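Long-range contact in conserved domain protein (Porphyromonas gingivalis, PDB 3PNN), which probably transfers sugar units to form glycosidic linkages, as a cytoplasmic glycosyltransferase with an alpha/beta/alpha Rossmann-like fold: residues Ile28-Asp42 and Leu289-Phe303. Numbering follows the deposited sequence. Where two conformers were deposited one is given.
Sequences IGPGGDTIMDYSVYD and LRELTEAGEYPTKLF
Tyr38 is the knob of this contact, its ring clamped between two leucine methyls: Leu302 CD1, in the conformer given, sits 3.5 Å from the ring centroid on one face and Leu289 CD2 4.0 Å from it on the other. In that conformer Leu302 wedges its fork between Tyr38 and Tyr41, one turn apart on helix 35-46, with CD2 over a face of Tyr41. The rim of Tyr38 presses into the face of Tyr298, a T-shaped pair with planes at 87°. A chi1 of -60° sets the Tyr298 ring there and carries its hydroxyl to Asp42, a very short 2.5 Å bond from OH to OD2; Asp42 OD1 is in a salt bridge with Arg45. The Phe303 ring turns its edge to Asp37 O and Tyr41 N, with Val40 CG1 near CZ. Pro30, a compact ring on the Gly29-Gly32 type I turn, nestles against Thr293, while side-chain-less Gly31 lets its CA approach Thr300 O to 3.1 Å. Asp33 OD2 accepts from Leu302 N at 2.9 Å, from above the carboxylate plane, and OD1 weakly from Phe303 N. Greasy clamp and acidic anchors imply that the end of helix 282-294 and the C-terminal tail are both tied to helix 35-46 and its preceding loop.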
ATOM      1  N   ILE A  28      17.714   0.465   8.112  1.00 26.36           N
ATOM      2  CA  ILE A  28      17.242  -0.297   9.261  1.00 27.85           C
ATOM      3  C   ILE A  28      17.690  -1.766   9.279  1.00 30.52           C
ATOM      4  O   ILE A  28      17.790  -2.371  10.349  1.00 28.27           O
ATOM      5  CB  ILE A  28      15.706  -0.199   9.374  1.00 27.83           C
ATOM      6  CG1 ILE A  28      15.225  -0.723  10.724  1.00 27.59           C
ATOM      7  CG2 ILE A  28      15.017  -0.922   8.182  1.00 25.03           C
ATOM      8  CD1 ILE A  28      13.791  -0.264  11.079  1.00 28.65           C
ATOM      9  N   GLY A  29      17.969  -2.337   8.107  1.00 28.27           N
ATOM     10  CA  GLY A  29      18.473  -3.702   8.040  1.00 26.49           C
ATOM     11  C   GLY A  29      19.937  -3.769   8.451  1.00 27.81           C
ATOM     12  O   GLY A  29      20.601  -2.737   8.573  1.00 30.70           O
ATOM     13  N   PRO A  30      20.458  -4.989   8.664  1.00 29.10           N
ATOM     14  CA  PRO A  30      21.830  -5.141   9.172  1.00 32.74           C
ATOM     15  C   PRO A  30      22.914  -4.600   8.225  1.00 38.84           C
ATOM     16  O   PRO A  30      24.009  -4.257   8.681  1.00 35.76           O
ATOM     17  CB  PRO A  30      21.977  -6.657   9.378  1.00 36.42           C
ATOM     18  CG  PRO A  30      20.860  -7.284   8.588  1.00 35.62           C
ATOM     19  CD  PRO A  30      19.737  -6.276   8.578  1.00 24.85           C
ATOM     20  N   GLY A  31      22.612  -4.510   6.932  1.00 27.92           N
ATOM     21  CA  GLY A  31      23.550  -3.963   5.969  1.00 31.38           C
ATOM     22  C   GLY A  31      23.258  -2.512   5.619  1.00 35.99           C
ATOM     23  O   GLY A  31      23.879  -1.934   4.727  1.00 36.73           O
ATOM     24  N   GLY A  32      22.307  -1.917   6.327  1.00 29.74           N
ATOM     25  CA  GLY A  32      21.966  -0.527   6.091  1.00 33.24           C
ATOM     26  C   GLY A  32      20.905  -0.324   5.023  1.00 33.70           C
ATOM     27  O   GLY A  32      20.707   0.798   4.555  1.00 31.10           O
ATOM     28  N   ASP A  33      20.210  -1.395   4.634  1.00 28.05           N
ATOM     29  CA  ASP A  33      19.126  -1.268   3.661  1.00 26.84           C
ATOM     30  C   ASP A  33      17.817  -0.805   4.314  1.00 26.43           C
ATOM     31  O   ASP A  33      17.567  -1.078   5.487  1.00 26.34           O
ATOM     32  CB  ASP A  33      18.930  -2.589   2.912  1.00 27.08           C
ATOM     33  CG  ASP A  33      20.205  -3.040   2.194  1.00 38.42           C
ATOM     34  OD1 ASP A  33      20.529  -2.457   1.136  1.00 36.56           O
ATOM     35  OD2 ASP A  33      20.890  -3.964   2.692  1.00 37.45           O
ATOM     36  N   THR A  34      16.985  -0.108   3.537  1.00 26.93           N
ATOM     37  CA  THR A  34      15.703   0.402   4.011  1.00 28.09           C
ATOM     38  C   THR A  34      14.593  -0.637   3.863  1.00 27.31           C
ATOM     39  O   THR A  34      14.749  -1.628   3.160  1.00 23.91           O
ATOM     40  CB  THR A  34      15.270   1.624   3.190  1.00 27.52           C
ATOM     41  OG1 THR A  34      15.011   1.211   1.840  1.00 25.98           O
ATOM     42  CG2 THR A  34      16.389   2.689   3.187  1.00 25.99           C
ATOM     43  N   ILE A  35      13.455  -0.395   4.502  1.00 25.05           N
ATOM     44  CA  ILE A  35      12.314  -1.294   4.331  1.00 26.41           C
ATOM     45  C   ILE A  35      11.922  -1.398   2.858  1.00 27.89           C
ATOM     46  O   ILE A  35      11.647  -2.493   2.358  1.00 25.96           O
ATOM     47  CB  ILE A  35      11.120  -0.848   5.175  1.00 26.70           C
ATOM     48  CG1 ILE A  35      11.399  -1.181   6.644  1.00 31.79           C
ATOM     49  CG2 ILE A  35       9.840  -1.556   4.707  1.00 25.10           C
ATOM     50  CD1 ILE A  35      10.385  -0.633   7.592  1.00 40.44           C
HETATM   51  N   MSE A  36      11.914  -0.263   2.162  1.00 22.90           N
HETATM   52  CA  MSE A  36      11.608  -0.260   0.735  1.00 23.21           C
HETATM   53  C   MSE A  36      12.525  -1.207  -0.037  1.00 25.08           C
HETATM   54  O   MSE A  36      12.081  -1.916  -0.950  1.00 26.04           O
HETATM   55  CB  MSE A  36      11.701   1.158   0.151  1.00 23.75           C
HETATM   56  CG  MSE A  36      11.551   1.170  -1.366  1.00 26.45           C
HETATM   57 SE   MSE A  36      12.031   2.904  -2.101  0.60 28.87          SE
HETATM   58  CE  MSE A  36      10.648   3.910  -1.200  1.00 27.85           C
ATOM     59  N   ASP A  37      13.802  -1.215   0.330  1.00 23.46           N
ATOM     60  CA  ASP A  37      14.781  -2.113  -0.283  1.00 22.95           C
ATOM     61  C   ASP A  37      14.390  -3.586  -0.153  1.00 22.49           C
ATOM     62  O   ASP A  37      14.538  -4.351  -1.109  1.00 26.74           O
ATOM     63  CB  ASP A  37      16.175  -1.930   0.340  1.00 24.19           C
ATOM     64  CG  ASP A  37      16.834  -0.598  -0.040  1.00 29.56           C
ATOM     65  OD1 ASP A  37      16.441   0.021  -1.058  1.00 26.87           O
ATOM     66  OD2 ASP A  37      17.748  -0.180   0.700  1.00 31.23           O
ATOM     67  N   TYR A  38      13.938  -3.997   1.032  1.00 23.22           N
ATOM     68  CA  TYR A  38      13.458  -5.385   1.199  1.00 23.78           C
ATOM     69  C   TYR A  38      12.281  -5.677   0.263  1.00 22.54           C
ATOM     70  O   TYR A  38      12.225  -6.748  -0.340  1.00 22.56           O
ATOM     71  CB  TYR A  38      13.102  -5.683   2.666  1.00 24.04           C
ATOM     72  CG  TYR A  38      14.361  -5.764   3.490  1.00 25.97           C
ATOM     73  CD1 TYR A  38      15.039  -6.977   3.642  1.00 23.56           C
ATOM     74  CD2 TYR A  38      14.918  -4.617   4.058  1.00 25.54           C
ATOM     75  CE1 TYR A  38      16.226  -7.050   4.360  1.00 24.90           C
ATOM     76  CE2 TYR A  38      16.112  -4.685   4.790  1.00 25.19           C
ATOM     77  CZ  TYR A  38      16.758  -5.896   4.928  1.00 26.32           C
ATOM     78  OH  TYR A  38      17.949  -5.970   5.635  1.00 29.62           O
ATOM     79  N   SER A  39      11.372  -4.719   0.107  1.00 22.10           N
ATOM     80  CA  SER A  39      10.228  -4.921  -0.805  1.00 21.91           C
ATOM     81  C   SER A  39      10.685  -5.111  -2.240  1.00 24.07           C
ATOM     82  O   SER A  39      10.208  -6.011  -2.934  1.00 23.64           O
ATOM     83  CB  SER A  39       9.258  -3.742  -0.744  1.00 26.98           C
ATOM     84  OG  SER A  39       8.578  -3.737   0.499  1.00 27.60           O
ATOM     85  N   VAL A  40      11.597  -4.252  -2.690  1.00 23.00           N
ATOM     86  CA  VAL A  40      12.082  -4.335  -4.060  1.00 24.37           C
ATOM     87  C   VAL A  40      12.841  -5.635  -4.283  1.00 28.59           C
ATOM     88  O   VAL A  40      12.643  -6.309  -5.290  1.00 25.30           O
ATOM     89  CB  VAL A  40      12.941  -3.104  -4.451  1.00 27.49           C
ATOM     90  CG1 VAL A  40      13.565  -3.301  -5.843  1.00 26.87           C
ATOM     91  CG2 VAL A  40      12.081  -1.835  -4.394  1.00 24.61           C
ATOM     92  N   TYR A  41      13.705  -5.993  -3.336  1.00 23.19           N
ATOM     93  CA  TYR A  41      14.425  -7.262  -3.421  1.00 26.49           C
ATOM     94  C   TYR A  41      13.449  -8.440  -3.575  1.00 24.90           C
ATOM     95  O   TYR A  41      13.632  -9.316  -4.434  1.00 24.85           O
ATOM     96  CB  TYR A  41      15.306  -7.441  -2.173  1.00 23.58           C
ATOM     97  CG  TYR A  41      16.283  -8.593  -2.253  1.00 25.02           C
ATOM     98  CD1 TYR A  41      17.554  -8.419  -2.810  1.00 27.88           C
ATOM     99  CD2 TYR A  41      15.944  -9.844  -1.768  1.00 27.93           C
ATOM    100  CE1 TYR A  41      18.452  -9.465  -2.879  1.00 35.26           C
ATOM    101  CE2 TYR A  41      16.837 -10.904  -1.841  1.00 35.61           C
ATOM    102  CZ  TYR A  41      18.086 -10.707  -2.400  1.00 37.78           C
ATOM    103  OH  TYR A  41      18.973 -11.755  -2.466  1.00 44.53           O
ATOM    104  N   ASP A  42      12.424  -8.482  -2.732  1.00 22.50           N
ATOM    105  CA  ASP A  42      11.479  -9.602  -2.798  1.00 23.04           C
ATOM    106  C   ASP A  42      10.617  -9.537  -4.059  1.00 28.05           C
ATOM    107  O   ASP A  42      10.267 -10.572  -4.624  1.00 25.38           O
ATOM    108  CB  ASP A  42      10.607  -9.673  -1.536  1.00 23.77           C
ATOM    109  CG  ASP A  42      11.352 -10.297  -0.353  1.00 29.01           C
ATOM    110  OD1 ASP A  42      12.287 -11.090  -0.590  1.00 28.01           O
ATOM    111  OD2 ASP A  42      10.988 -10.006   0.803  1.00 26.94           O
ATOM    112  N   LEU A 289      14.651  -8.007  11.219  1.00 29.48           N
ATOM    113  CA  LEU A 289      15.445  -8.025   9.994  1.00 26.85           C
ATOM    114  C   LEU A 289      16.794  -8.731  10.226  1.00 32.21           C
ATOM    115  O   LEU A 289      17.311  -9.432   9.351  1.00 30.72           O
ATOM    116  CB  LEU A 289      15.673  -6.597   9.482  1.00 25.39           C
ATOM    117  CG  LEU A 289      14.404  -5.892   8.972  1.00 27.10           C
ATOM    118  CD1 LEU A 289      14.694  -4.403   8.713  1.00 28.13           C
ATOM    119  CD2 LEU A 289      13.850  -6.552   7.718  1.00 27.04           C
ATOM    120  N   ARG A 290      17.379  -8.521  11.398  1.00 32.00           N
ATOM    121  CA  ARG A 290      18.654  -9.170  11.727  1.00 32.35           C
ATOM    122  C   ARG A 290      18.468 -10.691  11.792  1.00 33.48           C
ATOM    123  O   ARG A 290      19.295 -11.466  11.282  1.00 32.36           O
ATOM    124  CB  ARG A 290      19.201  -8.631  13.055  1.00 35.68           C
ATOM    125  CG  ARG A 290      20.705  -8.828  13.237  1.00 59.59           C
ATOM    126  CD  ARG A 290      21.075  -9.386  14.613  1.00 71.60           C
ATOM    127  NE  ARG A 290      20.462  -8.660  15.724  1.00 83.45           N
ATOM    128  CZ  ARG A 290      19.560  -9.182  16.555  1.00 90.22           C
ATOM    129  NH1 ARG A 290      19.055  -8.448  17.541  1.00 85.54           N
ATOM    130  NH2 ARG A 290      19.161 -10.441  16.404  1.00 94.96           N
ATOM    131  N   GLU A 291      17.377 -11.105  12.421  1.00 31.18           N
ATOM    132  CA  GLU A 291      17.059 -12.525  12.545  0.52 35.89           C
ATOM    133  C   GLU A 291      16.801 -13.203  11.191  1.00 35.60           C
ATOM    134  O   GLU A 291      17.286 -14.314  10.949  1.00 35.92           O
ATOM    135  CB  GLU A 291      15.882 -12.723  13.508  0.52 41.46           C
ATOM    136  CG  GLU A 291      16.252 -12.465  14.970  0.52 43.25           C
ATOM    137  CD  GLU A 291      15.048 -12.193  15.856  0.52 52.72           C
ATOM    138  OE1 GLU A 291      13.909 -12.455  15.418  0.52 62.28           O
ATOM    139  OE2 GLU A 291      15.245 -11.711  16.993  0.52 52.24           O
ATOM    140  N   LEU A 292      16.056 -12.546  10.309  1.00 30.40           N
ATOM    141  CA  LEU A 292      15.793 -13.101   8.986  1.00 30.03           C
ATOM    142  C   LEU A 292      17.076 -13.201   8.168  1.00 32.26           C
ATOM    143  O   LEU A 292      17.247 -14.117   7.354  1.00 33.08           O
ATOM    144  CB  LEU A 292      14.797 -12.219   8.235  1.00 25.39           C
ATOM    145  CG  LEU A 292      13.379 -12.220   8.794  1.00 30.61           C
ATOM    146  CD1 LEU A 292      12.554 -11.113   8.146  1.00 30.88           C
ATOM    147  CD2 LEU A 292      12.750 -13.591   8.570  1.00 35.32           C
ATOM    148  N   THR A 293      17.971 -12.242   8.373  1.00 30.71           N
ATOM    149  CA  THR A 293      19.249 -12.230   7.664  1.00 28.69           C
ATOM    150  C   THR A 293      20.147 -13.359   8.172  1.00 34.54           C
ATOM    151  O   THR A 293      20.769 -14.067   7.378  1.00 37.92           O
ATOM    152  CB  THR A 293      19.956 -10.865   7.791  1.00 33.65           C
ATOM    153  OG1 THR A 293      19.116  -9.845   7.225  1.00 32.68           O
ATOM    154  CG2 THR A 293      21.307 -10.880   7.068  1.00 33.75           C
ATOM    155  N   GLU A 294      20.204 -13.536   9.488  1.00 37.72           N
ATOM    156  CA  GLU A 294      20.983 -14.637  10.063  1.00 40.84           C
ATOM    157  C   GLU A 294      20.443 -16.004   9.611  1.00 42.28           C
ATOM    158  O   GLU A 294      21.189 -16.977   9.513  1.00 44.11           O
ATOM    159  CB  GLU A 294      21.023 -14.537  11.594  1.00 42.97           C
ATOM    160  CG  GLU A 294      21.893 -13.381  12.108  1.00 56.15           C
ATOM    161  CD  GLU A 294      21.703 -13.078  13.597  1.00 64.50           C
ATOM    162  OE1 GLU A 294      20.830 -13.702  14.238  1.00 65.72           O
ATOM    163  OE2 GLU A 294      22.428 -12.199  14.120  1.00 67.17           O
ATOM    164  N   ALA A 295      19.151 -16.068   9.318  1.00 35.62           N
ATOM    165  CA  ALA A 295      18.530 -17.309   8.852  1.00 38.60           C
ATOM    166  C   ALA A 295      18.715 -17.542   7.356  1.00 39.36           C
ATOM    167  O   ALA A 295      18.269 -18.557   6.828  1.00 44.33           O
ATOM    168  CB  ALA A 295      17.053 -17.336   9.199  1.00 35.50           C
ATOM    169  N   GLY A 296      19.362 -16.598   6.677  1.00 36.61           N
ATOM    170  CA  GLY A 296      19.629 -16.734   5.258  1.00 35.53           C
ATOM    171  C   GLY A 296      18.525 -16.287   4.311  1.00 34.21           C
ATOM    172  O   GLY A 296      18.632 -16.508   3.106  1.00 32.58           O
ATOM    173  N   GLU A 297      17.481 -15.644   4.836  1.00 27.99           N
ATOM    174  CA  GLU A 297      16.361 -15.204   3.999  0.57 30.58           C
ATOM    175  C   GLU A 297      16.786 -14.043   3.097  1.00 31.16           C
ATOM    176  O   GLU A 297      16.254 -13.880   2.001  1.00 27.78           O
ATOM    177  CB  GLU A 297      15.151 -14.805   4.861  0.57 31.18           C
ATOM    178  CG  GLU A 297      13.923 -14.262   4.091  0.57 29.21           C
ATOM    179  CD  GLU A 297      12.987 -15.350   3.572  0.57 35.39           C
ATOM    180  OE1 GLU A 297      13.435 -16.505   3.405  0.57 34.22           O
ATOM    181  OE2 GLU A 297      11.796 -15.049   3.332  0.57 23.90           O
ATOM    182  N   TYR A 298      17.758 -13.258   3.557  1.00 29.35           N
ATOM    183  CA  TYR A 298      18.295 -12.124   2.804  1.00 28.90           C
ATOM    184  C   TYR A 298      19.799 -12.094   2.966  1.00 28.64           C
ATOM    185  O   TYR A 298      20.312 -12.509   4.003  1.00 30.70           O
ATOM    186  CB  TYR A 298      17.747 -10.779   3.335  1.00 26.89           C
ATOM    187  CG  TYR A 298      16.248 -10.671   3.239  1.00 26.56           C
ATOM    188  CD1 TYR A 298      15.637 -10.291   2.053  1.00 28.33           C
ATOM    189  CD2 TYR A 298      15.445 -10.970   4.328  1.00 25.42           C
ATOM    190  CE1 TYR A 298      14.257 -10.220   1.946  1.00 26.66           C
ATOM    191  CE2 TYR A 298      14.065 -10.906   4.236  1.00 27.23           C
ATOM    192  CZ  TYR A 298      13.480 -10.526   3.048  1.00 29.21           C
ATOM    193  OH  TYR A 298      12.117 -10.468   2.959  1.00 26.89           O
ATOM    194  N   PRO A 299      20.511 -11.565   1.958  1.00 29.02           N
ATOM    195  CA  PRO A 299      21.935 -11.280   2.153  1.00 33.91           C
ATOM    196  C   PRO A 299      22.110 -10.087   3.085  1.00 33.61           C
ATOM    197  O   PRO A 299      21.180  -9.291   3.248  1.00 33.26           O
ATOM    198  CB  PRO A 299      22.404 -10.911   0.745  1.00 34.66           C
ATOM    199  CG  PRO A 299      21.198 -10.314   0.115  1.00 35.98           C
ATOM    200  CD  PRO A 299      20.053 -11.165   0.618  1.00 35.29           C
ATOM    201  N   THR A 300      23.283  -9.949   3.697  1.00 35.61           N
ATOM    202  CA  THR A 300      23.497  -8.811   4.597  1.00 38.69           C
ATOM    203  C   THR A 300      23.290  -7.467   3.903  1.00 40.27           C
ATOM    204  O   THR A 300      22.689  -6.556   4.466  1.00 39.38           O
ATOM    205  CB  THR A 300      24.883  -8.836   5.251  1.00 40.36           C
ATOM    206  OG1 THR A 300      24.995 -10.003   6.062  1.00 43.77           O
ATOM    207  CG2 THR A 300      25.070  -7.593   6.135  1.00 44.74           C
ATOM    208  N   LYS A 301      23.779  -7.343   2.676  1.00 33.27           N
ATOM    209  CA  LYS A 301      23.571  -6.125   1.901  1.00 33.78           C
ATOM    210  C   LYS A 301      22.744  -6.451   0.667  1.00 32.77           C
ATOM    211  O   LYS A 301      23.116  -7.309  -0.127  1.00 35.55           O
ATOM    212  CB  LYS A 301      24.904  -5.502   1.472  1.00 43.01           C
ATOM    213  CG  LYS A 301      25.716  -4.943   2.617  1.00 52.42           C
ATOM    214  CD  LYS A 301      26.984  -4.262   2.125  1.00 63.07           C
ATOM    215  CE  LYS A 301      27.845  -3.827   3.302  1.00 71.64           C
ATOM    216  NZ  LYS A 301      28.038  -4.947   4.273  1.00 71.90           N
ATOM    217  N   LEU A 302      21.632  -5.754   0.507  1.00 28.08           N
ATOM    218  CA  LEU A 302      20.714  -5.999  -0.604  0.56 34.73           C
ATOM    219  C   LEU A 302      21.147  -5.263  -1.870  1.00 40.51           C
ATOM    220  O   LEU A 302      21.260  -5.857  -2.936  1.00 45.36           O
ATOM    221  CB  LEU A 302      19.298  -5.552  -0.237  0.56 33.72           C
ATOM    222  CG  LEU A 302      18.605  -6.121   1.002  0.56 28.85           C
ATOM    223  CD1 LEU A 302      17.211  -5.520   1.128  0.56 28.19           C
ATOM    224  CD2 LEU A 302      18.527  -7.638   0.940  0.56 27.14           C
ATOM    225  N   PHE A 303      21.369  -3.955  -1.735  1.00 38.65           N
ATOM    226  CA  PHE A 303      21.739  -3.099  -2.857  1.00 43.14           C
ATOM    227  C   PHE A 303      22.960  -2.245  -2.516  1.00 58.90           C
ATOM    228  O   PHE A 303      23.630  -1.714  -3.406  1.00 58.81           O
ATOM    229  CB  PHE A 303      20.562  -2.201  -3.244  1.00 39.42           C
ATOM    230  CG  PHE A 303      19.330  -2.965  -3.648  1.00 34.44           C
ATOM    231  CD1 PHE A 303      19.248  -3.562  -4.900  1.00 41.09           C
ATOM    232  CD2 PHE A 303      18.269  -3.107  -2.777  1.00 32.30           C
ATOM    233  CE1 PHE A 303      18.127  -4.279  -5.278  1.00 40.42           C
ATOM    234  CE2 PHE A 303      17.143  -3.821  -3.147  1.00 31.59           C
ATOM    235  CZ  PHE A 303      17.068  -4.408  -4.399  1.00 32.76           C
ATOM    236  OXT PHE A 303      23.306  -2.067  -1.344  1.00 59.27           O
TER
HETATM  237  O   HOH W   1      23.655  -2.654   1.255  1.00 52.48           O
HETATM  238  O   HOH W   2      19.453  -8.144   5.341  1.00 29.74           O